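Local coordinates for protein botulinum neurotoxin type C1 (Clostridium botulinum, PDB 3R4S) that depends on binding two ganglioside molecules to enter cells, as a neurotoxin whose protease activity probably cleaves neuronal SNARE proteins, at residues D245-K250 / N298-R303; K291-N296 / I307-M312. All blocks are in the same frame, centred on the assembly; numbering follows the deposited sequence.

Contact 1 (D245-K250 / N298-R303); sequences DLRYNK and NDTRVR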
ATOM      1  N   ASP A 245       6.056  -3.989   5.250  1.00 19.19           N
ATOM      2  CA  ASP A 245       5.906  -4.404   6.639  1.00 21.61           C
ATOM      3  C   ASP A 245       6.246  -3.271   7.604  1.00 18.45           C
ATOM      4  O   ASP A 245       7.321  -2.680   7.528  1.00 20.79           O
ATOM      5  CB  ASP A 245       6.795  -5.613   6.963  1.00 22.41           C
ATOM      6  CG  ASP A 245       6.335  -6.886   6.272  1.00 27.83           C
ATOM      7  OD1 ASP A 245       5.230  -6.894   5.682  1.00 22.78           O
ATOM      8  OD2 ASP A 245       7.093  -7.881   6.311  1.00 28.32           O
ATOM      9  N   LEU A 246       5.337  -3.000   8.534  1.00 19.51           N
ATOM     10  CA  LEU A 246       5.606  -2.043   9.606  1.00 20.81           C
ATOM     11  C   LEU A 246       6.673  -2.583  10.578  1.00 21.74           C
ATOM     12  O   LEU A 246       6.643  -3.759  10.954  1.00 21.89           O
ATOM     13  CB  LEU A 246       4.317  -1.708  10.358  1.00 16.10           C
ATOM     14  CG  LEU A 246       4.414  -0.476  11.265  1.00 20.73           C
ATOM     15  CD1 LEU A 246       4.609   0.791  10.409  1.00 19.35           C
ATOM     16  CD2 LEU A 246       3.158  -0.364  12.144  1.00 15.75           C
ATOM     17  N   ARG A 247       7.602  -1.717  10.982  1.00 21.27           N
ATOM     18  CA  ARG A 247       8.756  -2.120  11.788  1.00 24.00           C
ATOM     19  C   ARG A 247       8.857  -1.371  13.114  1.00 25.32           C
ATOM     20  O   ARG A 247       8.538  -0.178  13.188  1.00 25.22           O
ATOM     21  CB  ARG A 247      10.047  -1.860  11.006  1.00 27.52           C
ATOM     22  CG  ARG A 247      10.175  -2.683   9.734  1.00 31.07           C
ATOM     23  CD  ARG A 247      10.538  -4.118  10.070  1.00 27.98           C
ATOM     24  NE  ARG A 247      10.808  -4.900   8.865  1.00 30.27           N
ATOM     25  CZ  ARG A 247      11.407  -6.087   8.864  1.00 33.29           C
ATOM     26  NH1 ARG A 247      11.812  -6.632  10.008  1.00 30.43           N
ATOM     27  NH2 ARG A 247      11.606  -6.730   7.722  1.00 33.92           N
ATOM     28  N   TYR A 248       9.312  -2.075  14.148  1.00 22.72           N
ATOM     29  CA  TYR A 248       9.727  -1.449  15.403  1.00 27.01           C
ATOM     30  C   TYR A 248      11.079  -0.776  15.209  1.00 27.42           C
ATOM     31  O   TYR A 248      11.830  -1.141  14.303  1.00 26.28           O
ATOM     32  CB  TYR A 248       9.852  -2.496  16.519  1.00 26.29           C
ATOM     33  CG  TYR A 248       8.536  -3.107  16.941  1.00 23.53           C
ATOM     34  CD1 TYR A 248       7.624  -2.380  17.703  1.00 19.26           C
ATOM     35  CD2 TYR A 248       8.205  -4.403  16.576  1.00 21.32           C
ATOM     36  CE1 TYR A 248       6.421  -2.927  18.094  1.00 22.77           C
ATOM     37  CE2 TYR A 248       6.991  -4.969  16.959  1.00 21.97           C
ATOM     38  CZ  TYR A 248       6.102  -4.225  17.720  1.00 24.18           C
ATOM     39  OH  TYR A 248       4.892  -4.770  18.108  1.00 20.24           O
ATOM     40  N   ASN A 249      11.381   0.204  16.056  1.00 24.28           N
ATOM     41  CA  ASN A 249      12.689   0.855  16.062  1.00 26.30           C
ATOM     42  C   ASN A 249      13.011   1.583  14.768  1.00 29.74           C
ATOM     43  O   ASN A 249      14.169   1.663  14.358  1.00 31.36           O
ATOM     44  CB  ASN A 249      13.802  -0.153  16.354  1.00 26.99           C
ATOM     45  CG  ASN A 249      13.543  -0.961  17.605  1.00 30.14           C
ATOM     46  OD1 ASN A 249      12.882  -0.502  18.540  1.00 27.76           O
ATOM     47  ND2 ASN A 249      14.059  -2.179  17.626  1.00 30.99           N
ATOM     48  N   LYS A 250      11.989   2.121  14.123  1.00 27.09           N
ATOM     49  CA  LYS A 250      12.189   2.797  12.855  1.00 24.87           C
ATOM     50  C   LYS A 250      11.326   4.043  12.832  1.00 25.86           C
ATOM     51  O   LYS A 250      10.169   4.014  13.250  1.00 24.43           O
ATOM     52  CB  LYS A 250      11.855   1.852  11.695  1.00 25.03           C
ATOM     53  CG  LYS A 250      11.779   2.503  10.319  1.00 30.45           C
ATOM     54  CD  LYS A 250      11.485   1.459   9.232  1.00 33.27           C
ATOM     55  CE  LYS A 250      11.325   2.100   7.847  1.00 34.68           C
ATOM     56  NZ  LYS A 250      12.592   2.720   7.355  1.00 52.49           N
ATOM     57  N   ASN A 298      11.227 -12.918  16.938  1.00 35.23           N
ATOM     58  CA  ASN A 298      12.062 -13.424  15.843  1.00 38.31           C
ATOM     59  C   ASN A 298      12.431 -12.366  14.817  1.00 39.20           C
ATOM     60  O   ASN A 298      13.331 -12.577  14.005  1.00 37.52           O
ATOM     61  CB  ASN A 298      11.387 -14.602  15.147  1.00 37.36           C
ATOM     62  CG  ASN A 298      11.233 -15.795  16.066  1.00 49.29           C
ATOM     63  OD1 ASN A 298      12.018 -15.970  17.000  1.00 51.95           O
ATOM     64  ND2 ASN A 298      10.219 -16.617  15.814  1.00 46.66           N
ATOM     65  N   ASP A 299      11.732 -11.233  14.847  1.00 33.24           N
ATOM     66  CA  ASP A 299      12.022 -10.141  13.924  1.00 30.92           C
ATOM     67  C   ASP A 299      11.500  -8.833  14.502  1.00 29.16           C
ATOM     68  O   ASP A 299      11.046  -8.793  15.639  1.00 31.09           O
ATOM     69  CB  ASP A 299      11.444 -10.416  12.529  1.00 31.93           C
ATOM     70  CG  ASP A 299       9.922 -10.477  12.521  1.00 32.50           C
ATOM     71  OD1 ASP A 299       9.296  -9.880  13.428  1.00 29.19           O
ATOM     72  OD2 ASP A 299       9.350 -11.108  11.601  1.00 27.68           O
ATOM     73  N   THR A 300      11.582  -7.762  13.731  1.00 26.69           N
ATOM     74  CA  THR A 300      11.171  -6.449  14.221  1.00 29.12           C
ATOM     75  C   THR A 300       9.918  -5.962  13.498  1.00 25.54           C
ATOM     76  O   THR A 300       9.667  -4.762  13.427  1.00 23.25           O
ATOM     77  CB  THR A 300      12.296  -5.418  14.061  1.00 29.67           C
ATOM     78  OG1 THR A 300      12.702  -5.377  12.690  1.00 30.05           O
ATOM     79  CG2 THR A 300      13.497  -5.798  14.934  1.00 30.45           C
ATOM     80  N   ARG A 301       9.148  -6.907  12.956  1.00 23.57           N
ATOM     81  CA  ARG A 301       7.884  -6.594  12.294  1.00 26.96           C
ATOM     82  C   ARG A 301       6.771  -6.384  13.328  1.00 27.12           C
ATOM     83  O   ARG A 301       6.690  -7.112  14.320  1.00 23.03           O
ATOM     84  CB  ARG A 301       7.486  -7.723  11.338  1.00 25.05           C
ATOM     85  CG  ARG A 301       8.402  -7.902  10.132  1.00 24.97           C
ATOM     86  CD  ARG A 301       7.907  -9.046   9.238  1.00 27.48           C
ATOM     87  NE  ARG A 301       8.709  -9.166   8.025  1.00 30.14           N
ATOM     88  CZ  ARG A 301       9.836  -9.877   7.935  1.00 36.63           C
ATOM     89  NH1 ARG A 301      10.293 -10.547   8.985  1.00 30.38           N
ATOM     90  NH2 ARG A 301      10.506  -9.922   6.791  1.00 34.79           N
ATOM     91  N   VAL A 302       5.916  -5.391  13.090  1.00 22.90           N
ATOM     92  CA  VAL A 302       4.760  -5.149  13.953  1.00 20.18           C
ATOM     93  C   VAL A 302       3.535  -5.996  13.539  1.00 21.81           C
ATOM     94  O   VAL A 302       3.114  -5.976  12.385  1.00 20.57           O
ATOM     95  CB  VAL A 302       4.393  -3.647  13.964  1.00 20.33           C
ATOM     96  CG1 VAL A 302       3.231  -3.377  14.932  1.00 17.40           C
ATOM     97  CG2 VAL A 302       5.628  -2.801  14.335  1.00 20.04           C
ATOM     98  N   ARG A 303       2.959  -6.732  14.484  1.00 22.47           N
ATOM     99  CA  ARG A 303       1.805  -7.579  14.189  1.00 22.59           C
ATOM    100  C   ARG A 303       0.584  -7.190  15.021  1.00 20.77           C
ATOM    101  O   ARG A 303       0.717  -6.638  16.118  1.00 19.89           O
ATOM    102  CB  ARG A 303       2.143  -9.049  14.441  1.00 23.06           C
ATOM    103  CG  ARG A 303       3.226  -9.606  13.531  1.00 26.51           C
ATOM    104  CD  ARG A 303       3.673 -11.013  13.972  1.00 25.84           C
ATOM    105  NE  ARG A 303       4.594 -11.581  12.993  1.00 28.13           N
ATOM    106  CZ  ARG A 303       5.885 -11.270  12.909  1.00 27.83           C
ATOM    107  NH1 ARG A 303       6.426 -10.402  13.756  1.00 22.80           N
ATOM    108  NH2 ARG A 303       6.638 -11.834  11.980  1.00 28.13           N
TER
HETATM  109  O   HOH W   1       9.295  -8.406   4.823  1.00 34.58           O
HETATM  110  O   HOH W   2      13.958  -8.404  11.675  1.00 38.99           O
HETATM  111  O   HOH W   3      13.621  -2.361  12.453  1.00 32.93           O
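The side chain of Arg301, with CG anti to its carbonyl carbon (chi1 -67°), runs straight from CG to NE, whereas that of Arg247 starts the same way but kinks at its second torsion (-76°); the two then lie side by side and point the same way. The straight chain carries Arg301 NE to Asp245 OD2 at 2.7 Å, a salt bridge close to the guanidinium plane that meets the carboxylate on its anti side. The kink lays the Arg247 guanidinium over Arg301 CG and turns NH1 to Thr300 OG1, 3.1 Å away. Arg247 NH2 and Arg301 NH2 come within 3.5 Å; the two guanidinium planes are 37° apart.

Asp299 binds Arg301 from its own segment. Arg303 grips this carboxylate end-on, NH1 to OD1 and NH2 to OD2, while Arg301 NH1 reaches OD2 from above the carboxylate plane at 2.8 Å. Asp299 OD1 also accepts the backbone N of Arg301, closing an Asx turn.

Beside these charges lies an apolar patch. Val302 CG2 sits 3.5 Å from the Tyr248 ring centroid, almost on the ring normal, in a CH-pi contact, and Leu246 runs alongside. The beta-branched valine can set one methyl over the ring, whose OH is held by Asp306. Val302 N to Leu246 O and Tyr248 N to Thr300 O, each 2.8 Å, flank Arg247 and Arg301, whose backbones make a single bridge between two loops. With Asp245 and Asp299 both bound to Arg301, and a water joining its NH2 to Asp245 OD2, the repulsion between the paired arginines is probably well compensated.

Contact 2 (K291-N296 / I307-M312); sequences KRIRGN and ILYFDM. With SIA (N-acetyl-alpha-neuraminic acid), chain D.
Tyr309 and Lys291 meet where the sialic acid binds: Tyr309 OH donates to O1A of the sugar carboxylate at 2.7 Å, and Lys291 CB lies over the tyrosine ring, 3.5 Å from its centroid, in a CH-pi contact offset toward the rim. Asp311 OD2 also stands 2.7 Å from O1A, so close for two acid oxygens that one group probably keeps its proton. Asn320, Gln346 and Thr347 hydrogen-bond the sugar too. The lysine chain bends at its second and third torsions, brings CG beside Asp311 OD2 and leads its ammonium away to a bond with Asn249.

Ile293 CG1 supports the ring at its edge, 3.8 Å from Tyr309 CD2. Behind the tyrosine ring, Lys291 and Tyr309 exchange two backbone bonds as an antiparallel hydrogen-bonded pair. A classic beta bulge follows: Ile293 N and Arg294 N both donate to Ile307 O, at 2.8 and 3.0 Å, from the same face of its plane. Past it, the long Arg294 suits an exposed place, its flat guanidinium lying on Ile307 CG1 and NH2 bonding weakly to Gly305 O.

Strand 307-314 pairs antiparallel with strands 288-292, 317-323 and 356-362, and Leu308 and Phe310 pack against Ile290 away from the pocket.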
ATOM      1  N   LYS A 291       7.942   1.083  19.739  1.00 26.27           N
ATOM      2  CA  LYS A 291       8.741   0.179  20.574  1.00 25.14           C
ATOM      3  C   LYS A 291       7.907  -1.004  21.040  1.00 26.01           C
ATOM      4  O   LYS A 291       6.788  -0.835  21.528  1.00 23.94           O
ATOM      5  CB  LYS A 291       9.306   0.908  21.801  1.00 23.33           C
ATOM      6  CG  LYS A 291      10.005   2.213  21.478  1.00 24.77           C
ATOM      7  CD  LYS A 291      11.273   2.000  20.663  1.00 25.87           C
ATOM      8  CE  LYS A 291      12.332   1.230  21.453  1.00 30.06           C
ATOM      9  NZ  LYS A 291      13.599   1.054  20.655  1.00 38.97           N
ATOM     10  N   ARG A 292       8.467  -2.198  20.923  1.00 21.22           N
ATOM     11  CA  ARG A 292       7.738  -3.408  21.276  1.00 22.84           C
ATOM     12  C   ARG A 292       7.759  -3.714  22.775  1.00 26.95           C
ATOM     13  O   ARG A 292       8.789  -3.610  23.433  1.00 28.18           O
ATOM     14  CB  ARG A 292       8.289  -4.602  20.500  1.00 23.24           C
ATOM     15  CG  ARG A 292       7.465  -5.892  20.667  1.00 26.36           C
ATOM     16  CD  ARG A 292       8.071  -7.051  19.855  1.00 28.71           C
ATOM     17  NE  ARG A 292       9.413  -7.369  20.328  1.00 29.48           N
ATOM     18  CZ  ARG A 292      10.459  -7.621  19.545  1.00 34.20           C
ATOM     19  NH1 ARG A 292      10.341  -7.599  18.220  1.00 31.33           N
ATOM     20  NH2 ARG A 292      11.636  -7.894  20.093  1.00 32.11           N
ATOM     21  N   ILE A 293       6.604  -4.092  23.306  1.00 26.39           N
ATOM     22  CA  ILE A 293       6.508  -4.602  24.666  1.00 27.98           C
ATOM     23  C   ILE A 293       6.270  -6.104  24.596  1.00 32.27           C
ATOM     24  O   ILE A 293       6.952  -6.879  25.260  1.00 30.89           O
ATOM     25  CB  ILE A 293       5.359  -3.938  25.437  1.00 27.55           C
ATOM     26  CG1 ILE A 293       5.716  -2.484  25.777  1.00 27.37           C
ATOM     27  CG2 ILE A 293       5.044  -4.719  26.708  1.00 28.11           C
ATOM     28  CD1 ILE A 293       4.555  -1.713  26.372  1.00 24.10           C
ATOM     29  N   ARG A 294       5.308  -6.509  23.767  1.00 30.63           N
ATOM     30  CA  ARG A 294       5.021  -7.928  23.543  1.00 29.22           C
ATOM     31  C   ARG A 294       4.745  -8.208  22.065  1.00 26.87           C
ATOM     32  O   ARG A 294       3.907  -7.547  21.437  1.00 24.68           O
ATOM     33  CB  ARG A 294       3.827  -8.380  24.388  1.00 30.79           C
ATOM     34  CG  ARG A 294       3.609  -9.891  24.378  1.00 36.91           C
ATOM     35  CD  ARG A 294       2.222 -10.255  24.880  1.00 38.46           C
ATOM     36  NE  ARG A 294       1.206  -9.988  23.865  1.00 42.31           N
ATOM     37  CZ  ARG A 294      -0.106  -9.996  24.093  1.00 44.88           C
ATOM     38  NH1 ARG A 294      -0.572 -10.243  25.313  1.00 40.08           N
ATOM     39  NH2 ARG A 294      -0.955  -9.748  23.100  1.00 39.36           N
ATOM     40  N   GLY A 295       5.451  -9.186  21.512  1.00 27.42           N
ATOM     41  CA  GLY A 295       5.249  -9.594  20.134  1.00 27.80           C
ATOM     42  C   GLY A 295       6.207 -10.706  19.751  1.00 35.10           C
ATOM     43  O   GLY A 295       6.852 -11.307  20.611  1.00 33.59           O
ATOM     44  N   ASN A 296       6.299 -10.976  18.454  1.00 31.68           N
ATOM     45  CA  ASN A 296       7.165 -12.021  17.928  1.00 33.74           C
ATOM     46  C   ASN A 296       8.609 -11.542  17.925  1.00 33.75           C
ATOM     47  O   ASN A 296       8.992 -10.690  17.126  1.00 36.01           O
ATOM     48  CB  ASN A 296       6.713 -12.408  16.513  1.00 33.16           C
ATOM     49  CG  ASN A 296       7.411 -13.649  15.988  1.00 41.61           C
ATOM     50  OD1 ASN A 296       8.557 -13.941  16.346  1.00 41.32           O
ATOM     51  ND2 ASN A 296       6.719 -14.388  15.124  1.00 36.03           N
ATOM     52  N   ILE A 307       1.650  -5.573  21.858  1.00 25.51           N
ATOM     53  CA  ILE A 307       1.574  -4.524  22.871  1.00 20.77           C
ATOM     54  C   ILE A 307       2.814  -3.667  22.683  1.00 24.58           C
ATOM     55  O   ILE A 307       3.915  -4.191  22.508  1.00 23.95           O
ATOM     56  CB  ILE A 307       1.609  -5.100  24.300  1.00 25.82           C
ATOM     57  CG1 ILE A 307       0.584  -6.224  24.465  1.00 29.62           C
ATOM     58  CG2 ILE A 307       1.406  -3.985  25.347  1.00 20.85           C
ATOM     59  CD1 ILE A 307      -0.818  -5.815  24.157  1.00 27.18           C
ATOM     60  N   LEU A 308       2.649  -2.351  22.718  1.00 23.36           N
ATOM     61  CA  LEU A 308       3.743  -1.481  22.325  1.00 23.30           C
ATOM     62  C   LEU A 308       3.568  -0.080  22.897  1.00 22.48           C
ATOM     63  O   LEU A 308       2.572   0.209  23.569  1.00 23.55           O
ATOM     64  CB  LEU A 308       3.860  -1.464  20.785  1.00 18.13           C
ATOM     65  CG  LEU A 308       2.578  -1.159  19.997  1.00 22.28           C
ATOM     66  CD1 LEU A 308       2.237   0.322  20.085  1.00 23.70           C
ATOM     67  CD2 LEU A 308       2.675  -1.577  18.528  1.00 21.18           C
ATOM     68  N   TYR A 309       4.550   0.785  22.656  1.00 20.21           N
ATOM     69  CA  TYR A 309       4.424   2.195  23.017  1.00 21.81           C
ATOM     70  C   TYR A 309       5.155   3.011  21.967  1.00 22.10           C
ATOM     71  O   TYR A 309       5.807   2.446  21.090  1.00 24.27           O
ATOM     72  CB  TYR A 309       4.972   2.469  24.428  1.00 21.69           C
ATOM     73  CG  TYR A 309       6.461   2.218  24.579  1.00 20.56           C
ATOM     74  CD1 TYR A 309       7.383   3.243  24.391  1.00 24.40           C
ATOM     75  CD2 TYR A 309       6.943   0.958  24.916  1.00 21.25           C
ATOM     76  CE1 TYR A 309       8.753   3.019  24.543  1.00 23.87           C
ATOM     77  CE2 TYR A 309       8.307   0.718  25.067  1.00 24.08           C
ATOM     78  CZ  TYR A 309       9.209   1.752  24.878  1.00 30.22           C
ATOM     79  OH  TYR A 309      10.569   1.513  25.015  1.00 28.75           O
ATOM     80  N   PHE A 310       5.040   4.333  22.037  1.00 19.75           N
ATOM     81  CA  PHE A 310       5.626   5.200  21.018  1.00 22.78           C
ATOM     82  C   PHE A 310       6.605   6.216  21.618  1.00 25.49           C
ATOM     83  O   PHE A 310       6.295   6.856  22.622  1.00 23.57           O
ATOM     84  CB  PHE A 310       4.514   5.960  20.280  1.00 19.55           C
ATOM     85  CG  PHE A 310       3.493   5.065  19.609  1.00 20.84           C
ATOM     86  CD1 PHE A 310       3.718   4.562  18.333  1.00 21.21           C
ATOM     87  CD2 PHE A 310       2.298   4.749  20.249  1.00 23.52           C
ATOM     88  CE1 PHE A 310       2.771   3.736  17.709  1.00 24.04           C
ATOM     89  CE2 PHE A 310       1.342   3.941  19.634  1.00 21.28           C
ATOM     90  CZ  PHE A 310       1.585   3.426  18.362  1.00 20.25           C
ATOM     91  N   ASP A 311       7.764   6.377  20.979  1.00 24.30           N
ATOM     92  CA  ASP A 311       8.731   7.422  21.325  1.00 20.69           C
ATOM     93  C   ASP A 311       8.686   8.552  20.320  1.00 25.83           C
ATOM     94  O   ASP A 311       8.489   8.324  19.122  1.00 25.21           O
ATOM     95  CB  ASP A 311      10.151   6.867  21.323  1.00 25.60           C
ATOM     96  CG  ASP A 311      10.399   5.916  22.457  1.00 28.53           C
ATOM     97  OD1 ASP A 311       9.646   5.979  23.455  1.00 28.43           O
ATOM     98  OD2 ASP A 311      11.341   5.106  22.345  1.00 26.15           O
ATOM     99  N   MET A 312       8.871   9.773  20.815  1.00 25.00           N
ATOM    100  CA  MET A 312       9.077  10.936  19.967  1.00 26.87           C
ATOM    101  C   MET A 312      10.241  11.784  20.510  1.00 33.62           C
ATOM    102  O   MET A 312      10.307  12.087  21.704  1.00 29.92           O
ATOM    103  CB  MET A 312       7.805  11.773  19.878  1.00 25.31           C
ATOM    104  CG  MET A 312       7.951  13.023  19.023  1.00 26.65           C
ATOM    105  SD  MET A 312       6.444  14.003  18.965  1.00 29.60           S
ATOM    106  CE  MET A 312       5.376  12.954  17.969  1.00 29.31           C
TER
HETATM  107  C1  SIA D6859      13.368   3.488  24.498  1.00 35.83           C
HETATM  108  C2  SIA D6859      13.918   2.583  25.578  1.00 36.00           C
HETATM  109  C3  SIA D6859      15.391   2.880  25.866  1.00 34.15           C
HETATM  110  C4  SIA D6859      15.612   4.127  26.705  1.00 38.78           C
HETATM  111  C5  SIA D6859      14.687   4.126  27.907  1.00 38.27           C
HETATM  112  C6  SIA D6859      13.249   3.973  27.422  1.00 37.29           C
HETATM  113  C7  SIA D6859      12.219   4.027  28.545  1.00 34.41           C
HETATM  114  C8  SIA D6859      10.812   3.839  27.980  1.00 34.03           C
HETATM  115  C9  SIA D6859       9.755   4.160  29.031  1.00 26.40           C
HETATM  116  C10 SIA D6859      15.154   5.658  29.720  1.00 39.28           C
HETATM  117  C11 SIA D6859      15.221   7.089  30.186  1.00 37.30           C
HETATM  118  N5  SIA D6859      14.785   5.470  28.450  1.00 35.48           N
HETATM  119  O1A SIA D6859      12.122   3.662  24.454  1.00 33.23           O
HETATM  120  O1B SIA D6859      14.157   4.022  23.681  1.00 33.55           O
HETATM  121  O2  SIA D6859      13.790   1.234  25.113  1.00 35.85           O
HETATM  122  O4  SIA D6859      16.967   4.160  27.163  1.00 42.37           O
HETATM  123  O6  SIA D6859      13.107   2.722  26.746  1.00 33.26           O
HETATM  124  O7  SIA D6859      12.481   2.973  29.482  1.00 36.61           O
HETATM  125  O8  SIA D6859      10.625   4.675  26.821  1.00 31.58           O
HETATM  126  O9  SIA D6859       9.726   5.580  29.194  1.00 27.85           O
HETATM  127  O10 SIA D6859      15.416   4.720  30.459  1.00 37.25           O

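In the fold
Both contacts are partly buried and belong to the C-terminal receptor-binding domain, of beta-trefoil type, with centres about 9 Å apart. Contact 1 joins two loops, one leading into strand 251-256 and the other linking strands 288-292 and 307-314; contact 2 pairs those last two strands. Charge clusters and waters dominate the first, antiparallel sheet bonding broken by a bulge and a ligand carboxylate the second. Their segments alternate along the chain, and they touch directly: Asn249 OD1 lies 2.7 Å from Lys291 NZ, and Tyr248 packs against Arg292. Contact 2 lines the sugar pocket, whereas in contact 1 the side chain of Tyr248 is about 10 Å from the bound sugar.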